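Local coordinates for putative MCP-type signal transduction protein (Campylobacter jejuni subsp. jejuni serotype O:2, PDB 4WY9) that probably senses chemoeffectors, perhaps indirectly, through a periplasmic tandem-PAS domain and relays the signal to the chemotaxis machinery, at residues 8-12 / 289-293; 62-67 / 105-109; 163-169 / 183-189. All blocks are in the same frame, centred on the assembly; numbering follows the deposited sequence. Where two conformers were deposited one is given.

Contact 1: 8-12 / 289-293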
loop_
_atom_site.group_PDB
_atom_site.type_symbol
_atom_site.label_atom_id
_atom_site.label_comp_id
_atom_site.label_asym_id
_atom_site.label_seq_id
_atom_site.Cartn_x
_atom_site.Cartn_y
_atom_site.Cartn_z
ATOM N N ILE A 8 14.804 21.214 -25.823
ATOM C CA ILE A 8 13.796 20.177 -25.593
ATOM C C ILE A 8 14.299 19.110 -24.624
ATOM O O ILE A 8 13.551 18.675 -23.748
ATOM C CB ILE A 8 13.342 19.529 -26.924
ATOM C CG1 ILE A 8 12.354 20.434 -27.654
ATOM C CG2 ILE A 8 12.664 18.204 -26.690
ATOM C CD1 ILE A 8 11.954 19.955 -29.060
ATOM N N THR A 9 15.534 18.645 -24.772
ATOM C CA THR A 9 16.063 17.626 -23.870
ATOM C C THR A 9 16.067 18.115 -22.423
ATOM O O THR A 9 15.520 17.465 -21.509
ATOM C CB THR A 9 17.455 17.160 -24.269
ATOM O OG1 THR A 9 17.401 16.485 -25.528
ATOM C CG2 THR A 9 18.064 16.241 -23.215
ATOM N N LYS A 10 16.664 19.264 -22.192
ATOM C CA LYS A 10 16.762 19.826 -20.842
ATOM C C LYS A 10 15.375 20.082 -20.273
ATOM O O LYS A 10 15.081 19.774 -19.113
ATOM C CB LYS A 10 17.558 21.128 -20.850
ATOM C CG LYS A 10 17.530 21.872 -19.533
ATOM C CD LYS A 10 18.057 23.291 -19.674
ATOM C CE LYS A 10 18.066 23.982 -18.334
ATOM N NZ LYS A 10 18.574 25.397 -18.464
ATOM N N ASN A 11 14.506 20.672 -21.085
ATOM C CA ASN A 11 13.176 20.983 -20.601
ATOM C C ASN A 11 12.383 19.710 -20.283
ATOM O O ASN A 11 11.665 19.653 -19.272
ATOM C CB ASN A 11 12.447 21.856 -21.607
ATOM C CG ASN A 11 11.245 22.537 -21.018
ATOM O OD1 ASN A 11 11.292 23.027 -19.841
ATOM N ND2 ASN A 11 10.164 22.571 -21.767
ATOM N N THR A 12 12.557 18.680 -21.100
ATOM C CA THR A 12 11.856 17.425 -20.898
ATOM C C THR A 12 12.313 16.792 -19.594
ATOM O O THR A 12 11.510 16.273 -18.810
ATOM C CB THR A 12 12.039 16.432 -22.050
ATOM O OG1 THR A 12 11.569 17.004 -23.271
ATOM C CG2 THR A 12 11.296 15.136 -21.809
ATOM N N SER A 289 8.874 10.737 -29.094
ATOM C CA SER A 289 7.662 11.488 -28.814
ATOM C C SER A 289 7.977 12.933 -28.432
ATOM O O SER A 289 7.230 13.851 -28.704
ATOM C CB SER A 289 6.888 10.810 -27.691
ATOM O OG SER A 289 6.549 9.501 -28.053
ATOM N N VAL A 290 9.098 13.113 -27.765
ATOM C CA VAL A 290 9.544 14.400 -27.234
ATOM C C VAL A 290 9.948 15.309 -28.383
ATOM O O VAL A 290 9.679 16.525 -28.359
ATOM C CB VAL A 290 10.737 14.136 -26.247
ATOM C CG1 VAL A 290 11.616 15.259 -26.056
ATOM C CG2 VAL A 290 10.155 13.575 -24.952
ATOM N N PHE A 291 10.579 14.762 -29.417
ATOM C CA PHE A 291 11.080 15.518 -30.521
ATOM C C PHE A 291 10.156 15.602 -31.710
ATOM O O PHE A 291 10.326 16.465 -32.572
ATOM C CB PHE A 291 12.449 14.989 -30.941
ATOM C CG PHE A 291 13.552 15.380 -30.005
ATOM C CD1 PHE A 291 14.047 16.675 -30.028
ATOM C CD2 PHE A 291 14.042 14.497 -29.063
ATOM C CE1 PHE A 291 15.031 17.062 -29.151
ATOM C CE2 PHE A 291 15.024 14.901 -28.177
ATOM C CZ PHE A 291 15.519 16.167 -28.236
ATOM N N LYS A 292 9.177 14.714 -31.791
ATOM C CA LYS A 292 8.173 14.759 -32.850
ATOM C C LYS A 292 6.856 14.402 -32.251
ATOM O O LYS A 292 6.306 13.360 -32.563
ATOM C CB LYS A 292 8.498 13.804 -34.006
ATOM C CG LYS A 292 9.608 14.307 -34.953
ATOM C CD LYS A 292 9.860 13.285 -36.041
ATOM C CE LYS A 292 11.271 13.370 -36.588
ATOM N NZ LYS A 292 11.660 14.787 -36.808
ATOM N N PRO A 293 6.365 15.265 -31.366
ATOM C CA PRO A 293 5.084 15.022 -30.711
ATOM C C PRO A 293 3.928 15.072 -31.719
ATOM O O PRO A 293 3.981 15.843 -32.682
ATOM C CB PRO A 293 5.012 16.147 -29.657
ATOM C CG PRO A 293 5.816 17.256 -30.238
ATOM C CD PRO A 293 6.921 16.596 -31.054
#
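Followed outward from CB, F291 presents its ring to I8 and T9. The first torsion (chi1 -75°) sets CG beside the backbone N, carrying the ring toward the opposing helix although CB does not point there. I8 has two conformers; in the one described, F291 CD1 passes I8 CD1 at 4.0 Å. Next, CE1 lies 3.6 Å from I8 CG2; that methyl stands over the ring face, 23° off the normal and 3.9 Å from the centroid, for this conformer a CH-pi contact. At the tip, F291 CZ comes within 3.3 Å of T9 OG1, which sits at the ring edge near its plane and hydrogen-bonds to Y266 OH. Thus the start of helix 8-51 meets the helix 287-291 that follows the last strand of the five-stranded PAS sheet, bringing the two chain ends together, consistent with both leading toward the membrane in the intact receptor. One turn further along helix 8-51, T12 and V290 meet tip to tip, T12 CG2 being 3.7 Å from V290 CG2. The T12 hydroxyl donates to I8 O (OG1 to O 2.6 Å) from above the carbonyl plane; I8 O also accepts T12 N, so two donors grip it.

Contact 2: 62-67 / 105-109; sequences ITNIIT and VMLYA
M106 and Y108 share a first torsion that places CG beside the backbone N (chi1 of Y108 -66°), and from alternate positions on strand 105-109 both side chains reach across to helix 62-67. M106 then runs extended until it bends at its thioether (chi3 78°), which swings CE across the helix toward T63. The arrangement is a helix laid on the face of an antiparallel sheet, as in a PAS (Cache) fold: the segment axes are 10.7 Å apart and run within 32° of parallel, a spacing filled by side chains, with no hydrogen bond crossing it.

M106 crosses I62 at about a right angle, its SD 4.0 Å from I62 CG2, while the end methyl CE lies 4.1 Å from I66 CD1. I66, like T63, touches both strand side chains. Its CG2 lies 3.8 Å from Y108 CD1 and its CD1 packs 4.0 Å from Y108 CE1, both branches thus following one side of the ring's outline. Across the ring, T67 CG2 is a looser neighbour of CE2 at 4.1 Å. Between M106 and Y108 in sequence, L107 faces the other way and packs on I122 and Y80, while I62 also touches M48 of helix 8-51, so the helix is held between the sheet and that long helix. T63 divides its branches: CG2 meets the phenol oxygen of Y108, whereas OG1, already hydrogen-bonded to I59 O in the preceding helical turn, lies 3.4 Å from M106 CE.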
loop_
_atom_site.group_PDB
_atom_site.type_symbol
_atom_site.label_atom_id
_atom_site.label_comp_id
_atom_site.label_asym_id
_atom_site.label_seq_id
_atom_site.Cartn_x
_atom_site.Cartn_y
_atom_site.Cartn_z
ATOM N N ILE A 62 -14.876 -2.396 21.148
ATOM C CA ILE A 62 -13.896 -2.582 20.080
ATOM C C ILE A 62 -14.487 -2.172 18.731
ATOM O O ILE A 62 -13.849 -1.496 17.939
ATOM C CB ILE A 62 -13.398 -4.034 20.054
ATOM C CG1 ILE A 62 -12.612 -4.347 21.319
ATOM C CG2 ILE A 62 -12.563 -4.305 18.820
ATOM C CD1 ILE A 62 -12.239 -5.797 21.503
ATOM N N THR A 63 -15.707 -2.639 18.441
ATOM C CA THR A 63 -16.356 -2.310 17.196
ATOM C C THR A 63 -16.457 -0.816 16.983
ATOM O O THR A 63 -16.214 -0.314 15.895
ATOM C CB THR A 63 -17.780 -2.911 17.114
ATOM O OG1 THR A 63 -17.686 -4.336 17.208
ATOM C CG2 THR A 63 -18.450 -2.513 15.838
ATOM N N ASN A 64 -16.837 -0.090 18.024
ATOM C CA ASN A 64 -17.052 1.340 17.907
ATOM C C ASN A 64 -15.762 2.053 17.655
ATOM O O ASN A 64 -15.739 3.023 16.897
ATOM C CB ASN A 64 -17.717 1.868 19.167
ATOM C CG ASN A 64 -19.108 1.370 19.329
ATOM O OD1 ASN A 64 -19.744 0.890 18.376
ATOM N ND2 ASN A 64 -19.605 1.463 20.527
ATOM N N ILE A 65 -14.662 1.583 18.252
ATOM C CA ILE A 65 -13.345 2.187 17.978
ATOM C C ILE A 65 -12.973 2.025 16.507
ATOM O O ILE A 65 -12.481 2.968 15.866
ATOM C CB ILE A 65 -12.267 1.566 18.891
ATOM C CG1 ILE A 65 -12.502 2.015 20.330
ATOM C CG2 ILE A 65 -10.878 1.874 18.407
ATOM C CD1 ILE A 65 -11.714 1.208 21.328
ATOM N N ILE A 66 -13.225 0.848 15.942
ATOM C CA ILE A 66 -12.936 0.635 14.533
ATOM C C ILE A 66 -13.809 1.479 13.633
ATOM O O ILE A 66 -13.304 2.200 12.738
ATOM C CB ILE A 66 -13.112 -0.861 14.138
ATOM C CG1 ILE A 66 -12.164 -1.746 14.934
ATOM C CG2 ILE A 66 -12.892 -1.065 12.655
ATOM C CD1 ILE A 66 -12.475 -3.239 14.796
ATOM N N THR A 67 -15.114 1.445 13.841
ATOM C CA THR A 67 -16.003 2.114 12.916
ATOM C C THR A 67 -15.905 3.634 13.031
ATOM O O THR A 67 -16.019 4.326 12.027
ATOM C CB THR A 67 -17.473 1.657 13.051
ATOM O OG1 THR A 67 -17.941 1.929 14.370
ATOM C CG2 THR A 67 -17.611 0.182 12.833
ATOM N N VAL A 105 -11.246 -12.487 12.873
ATOM C CA VAL A 105 -10.883 -11.315 12.094
ATOM C C VAL A 105 -12.134 -10.466 11.880
ATOM O O VAL A 105 -13.123 -10.937 11.314
ATOM C CB VAL A 105 -10.234 -11.676 10.732
ATOM C CG1 VAL A 105 -9.973 -10.396 9.948
ATOM C CG2 VAL A 105 -8.982 -12.505 10.903
ATOM N N MET A 106 -12.109 -9.235 12.368
ATOM C CA MET A 106 -13.136 -8.258 12.077
ATOM C C MET A 106 -12.695 -7.479 10.859
ATOM O O MET A 106 -11.753 -6.684 10.958
ATOM C CB MET A 106 -13.352 -7.326 13.249
ATOM C CG MET A 106 -13.693 -8.067 14.548
ATOM S SD MET A 106 -13.631 -7.032 16.044
ATOM C CE MET A 106 -15.148 -6.173 15.909
ATOM N N LEU A 107 -13.343 -7.707 9.718
ATOM C CA LEU A 107 -12.968 -7.117 8.453
ATOM C C LEU A 107 -14.066 -6.178 7.991
ATOM O O LEU A 107 -15.232 -6.589 7.914
ATOM C CB LEU A 107 -12.720 -8.202 7.403
ATOM C CG LEU A 107 -12.341 -7.770 5.978
ATOM C CD1 LEU A 107 -11.026 -6.988 5.956
ATOM C CD2 LEU A 107 -12.274 -8.971 5.064
ATOM N N TYR A 108 -13.692 -4.934 7.651
ATOM C CA TYR A 108 -14.635 -3.923 7.222
ATOM C C TYR A 108 -14.308 -3.387 5.833
ATOM O O TYR A 108 -13.132 -3.188 5.515
ATOM C CB TYR A 108 -14.658 -2.775 8.246
ATOM C CG TYR A 108 -15.215 -3.214 9.577
ATOM C CD1 TYR A 108 -14.411 -3.800 10.533
ATOM C CD2 TYR A 108 -16.571 -3.053 9.876
ATOM C CE1 TYR A 108 -14.940 -4.212 11.737
ATOM C CE2 TYR A 108 -17.090 -3.476 11.062
ATOM C CZ TYR A 108 -16.258 -4.056 11.999
ATOM O OH TYR A 108 -16.758 -4.485 13.209
ATOM N N ALA A 109 -15.336 -3.163 5.026
ATOM C CA ALA A 109 -15.258 -2.507 3.749
ATOM C C ALA A 109 -16.143 -1.263 3.754
ATOM O O ALA A 109 -16.942 -1.055 4.662
ATOM C CB ALA A 109 -15.710 -3.442 2.629
#

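Contact 3: 163-169 / 183-189; sequences FDAVNVA and IGMTLDF
Strands 163-169 and 183-188 pair antiparallel at 159°, with V166/L187 and V168/M185 as hydrogen-bonded pairs; L187 N to V166 O measures 3.0 Å and M185 N to V168 O 2.8 Å. F189 N adds a further bond, to D164 O (2.9 Å, N-H...O angle 167°). At the non-hydrogen-bonded A169/G184 pair the CA atoms approach to 3.9 Å, a closeness compatible with glycine on one side. N167 and T186 lie side by side, and T186 OG1 donates to N167 OD1 (2.8 Å) from 31° off the amide carbonyl plane; Y80 OH bonds to the same buried OD1, giving it two partners. On the same face T186 CG2 comes in at the edge of the F163 ring, 3.8 Å from CE2. On the other face V166 CG1, set between its backbone N and carbonyl carbon, meets F189 CZ. D188 OD1 caps S190 N at the start of helix 190-196 and, through a water, reaches D164 N. This hairpin forms part of the seven-stranded sheet of the PDC sensor domain: strand 163-173 is flanked on its other edge by strands 149-150 and 154-156, strand 179-188 by strand 78-83, while V168 and M185 pack against helix 8-51.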
loop_
_atom_site.group_PDB
_atom_site.type_symbol
_atom_site.label_atom_id
_atom_site.label_comp_id
_atom_site.label_asym_id
_atom_site.label_seq_id
_atom_site.Cartn_x
_atom_site.Cartn_y
_atom_site.Cartn_z
ATOM N N PHE A 163 -7.905 -7.810 -6.674
ATOM C CA PHE A 163 -7.375 -6.463 -6.783
ATOM C C PHE A 163 -5.925 -6.418 -6.322
ATOM O O PHE A 163 -5.447 -7.326 -5.631
ATOM C CB PHE A 163 -8.233 -5.440 -6.027
ATOM C CG PHE A 163 -8.241 -5.604 -4.516
ATOM C CD1 PHE A 163 -9.075 -6.510 -3.921
ATOM C CD2 PHE A 163 -7.481 -4.795 -3.719
ATOM C CE1 PHE A 163 -9.107 -6.653 -2.536
ATOM C CE2 PHE A 163 -7.509 -4.926 -2.340
ATOM C CZ PHE A 163 -8.316 -5.841 -1.753
ATOM N N ASP A 164 -5.208 -5.399 -6.743
ATOM C CA ASP A 164 -3.821 -5.185 -6.369
ATOM C C ASP A 164 -3.745 -4.244 -5.179
ATOM O O ASP A 164 -4.393 -3.189 -5.181
ATOM C CB ASP A 164 -3.040 -4.675 -7.550
ATOM C CG ASP A 164 -3.186 -5.587 -8.739
ATOM O OD1 ASP A 164 -2.771 -6.726 -8.636
ATOM O OD2 ASP A 164 -3.691 -5.129 -9.787
ATOM N N ALA A 165 -2.985 -4.623 -4.182
ATOM C CA ALA A 165 -3.077 -3.995 -2.882
ATOM C C ALA A 165 -1.752 -3.857 -2.184
ATOM O O ALA A 165 -0.798 -4.564 -2.472
ATOM C CB ALA A 165 -4.000 -4.798 -2.010
ATOM N N VAL A 166 -1.715 -2.959 -1.192
ATOM C CA VAL A 166 -0.651 -2.962 -0.209
ATOM C C VAL A 166 -1.274 -2.877 1.186
ATOM O O VAL A 166 -2.307 -2.229 1.374
ATOM C CB VAL A 166 0.363 -1.830 -0.433
ATOM C CG1 VAL A 166 -0.301 -0.432 -0.333
ATOM C CG2 VAL A 166 1.524 -1.933 0.533
ATOM N N ASN A 167 -0.640 -3.543 2.141
ATOM C CA ASN A 167 -1.138 -3.584 3.492
ATOM C C ASN A 167 -0.249 -2.835 4.457
ATOM O O ASN A 167 0.971 -2.844 4.330
ATOM C CB ASN A 167 -1.314 -5.021 3.948
ATOM C CG ASN A 167 -2.450 -5.694 3.247
ATOM O OD1 ASN A 167 -3.596 -5.612 3.704
ATOM N ND2 ASN A 167 -2.170 -6.291 2.111
ATOM N N VAL A 168 -0.890 -2.223 5.449
ATOM C CA VAL A 168 -0.251 -1.453 6.490
ATOM C C VAL A 168 -0.804 -1.997 7.792
ATOM O O VAL A 168 -2.025 -2.097 7.903
ATOM C CB VAL A 168 -0.540 0.036 6.355
ATOM C CG1 VAL A 168 0.064 0.824 7.461
ATOM C CG2 VAL A 168 0.003 0.564 4.971
ATOM N N ALA A 169 0.045 -2.359 8.741
ATOM C CA ALA A 169 -0.436 -3.009 9.962
ATOM C C ALA A 169 0.433 -2.743 11.166
ATOM O O ALA A 169 1.643 -2.489 11.048
ATOM C CB ALA A 169 -0.560 -4.520 9.721
ATOM N N ILE A 183 -3.949 -4.721 14.028
ATOM C CA ILE A 183 -4.903 -3.824 13.379
ATOM C C ILE A 183 -4.245 -3.318 12.096
ATOM O O ILE A 183 -3.109 -2.818 12.123
ATOM C CB ILE A 183 -5.353 -2.672 14.314
ATOM C CG1 ILE A 183 -6.408 -1.789 13.667
ATOM C CG2 ILE A 183 -4.155 -1.836 14.800
ATOM C CD1 ILE A 183 -7.761 -2.389 13.580
ATOM N N GLY A 184 -4.908 -3.485 10.971
ATOM C CA GLY A 184 -4.331 -3.095 9.715
ATOM C C GLY A 184 -5.316 -2.548 8.721
ATOM O O GLY A 184 -6.535 -2.564 8.941
ATOM N N MET A 185 -4.774 -2.081 7.606
ATOM C CA MET A 185 -5.525 -1.489 6.538
ATOM C C MET A 185 -5.014 -1.961 5.179
ATOM O O MET A 185 -3.808 -2.224 5.045
ATOM C CB MET A 185 -5.433 0.035 6.568
ATOM C CG MET A 185 -5.834 0.655 7.867
ATOM S SD MET A 185 -5.137 2.305 7.892
ATOM C CE MET A 185 -5.764 2.976 9.363
ATOM N N THR A 186 -5.902 -2.000 4.206
ATOM C CA THR A 186 -5.569 -2.348 2.842
ATOM C C THR A 186 -5.867 -1.195 1.928
ATOM O O THR A 186 -6.994 -0.707 1.921
ATOM C CB THR A 186 -6.340 -3.593 2.343
ATOM O OG1 THR A 186 -6.169 -4.666 3.247
ATOM C CG2 THR A 186 -5.880 -3.995 0.977
ATOM N N LEU A 187 -4.873 -0.790 1.124
ATOM C CA LEU A 187 -5.047 0.171 0.052
ATOM C C LEU A 187 -5.140 -0.577 -1.266
ATOM O O LEU A 187 -4.262 -1.378 -1.585
ATOM C CB LEU A 187 -3.888 1.156 0.019
ATOM C CG LEU A 187 -3.791 2.138 -1.147
ATOM C CD1 LEU A 187 -4.954 3.077 -1.190
ATOM C CD2 LEU A 187 -2.471 2.910 -1.047
ATOM N N ASP A 188 -6.222 -0.343 -1.998
ATOM C CA ASP A 188 -6.389 -0.849 -3.353
ATOM C C ASP A 188 -5.712 0.115 -4.318
ATOM O O ASP A 188 -6.088 1.280 -4.399
ATOM C CB ASP A 188 -7.872 -1.011 -3.668
ATOM C CG ASP A 188 -8.164 -1.573 -5.046
ATOM O OD1 ASP A 188 -7.303 -1.547 -5.949
ATOM O OD2 ASP A 188 -9.312 -2.020 -5.243
ATOM N N PHE A 189 -4.710 -0.349 -5.068
ATOM C CA PHE A 189 -3.966 0.556 -5.926
ATOM C C PHE A 189 -4.803 1.161 -7.053
ATOM O O PHE A 189 -4.363 2.117 -7.683
ATOM C CB PHE A 189 -2.722 -0.122 -6.492
ATOM C CG PHE A 189 -1.579 -0.183 -5.497
ATOM C CD1 PHE A 189 -0.992 0.994 -5.025
ATOM C CD2 PHE A 189 -1.111 -1.391 -5.015
ATOM C CE1 PHE A 189 0.040 0.975 -4.132
ATOM C CE2 PHE A 189 -0.068 -1.418 -4.103
ATOM C CZ PHE A 189 0.507 -0.248 -3.653
HETATM O O HOH W 1 -6.478 -3.211 -8.016
#

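In the fold
Contacts 2 and 3 belong to one PAS unit: their centres lie 15 Å apart, their nearest atoms about 5 Å, and both reach the seven-stranded sheet, where strand 78-83 pairs with strands 104-110 and 179-188. Contact 1 stands well apart at the far end of the molecule, where the two chain termini meet, its centre 37 Å from that of contact 3 and 51 Å from that of contact 2, beyond the chain's centre. The physical link is helix 8-51: it begins at contact 1 and later packs on V168 and M185 of contact 3 and on I62 of contact 2, so one helix runs from contact 1 past the seven-stranded sheet that contacts 2 and 3 share.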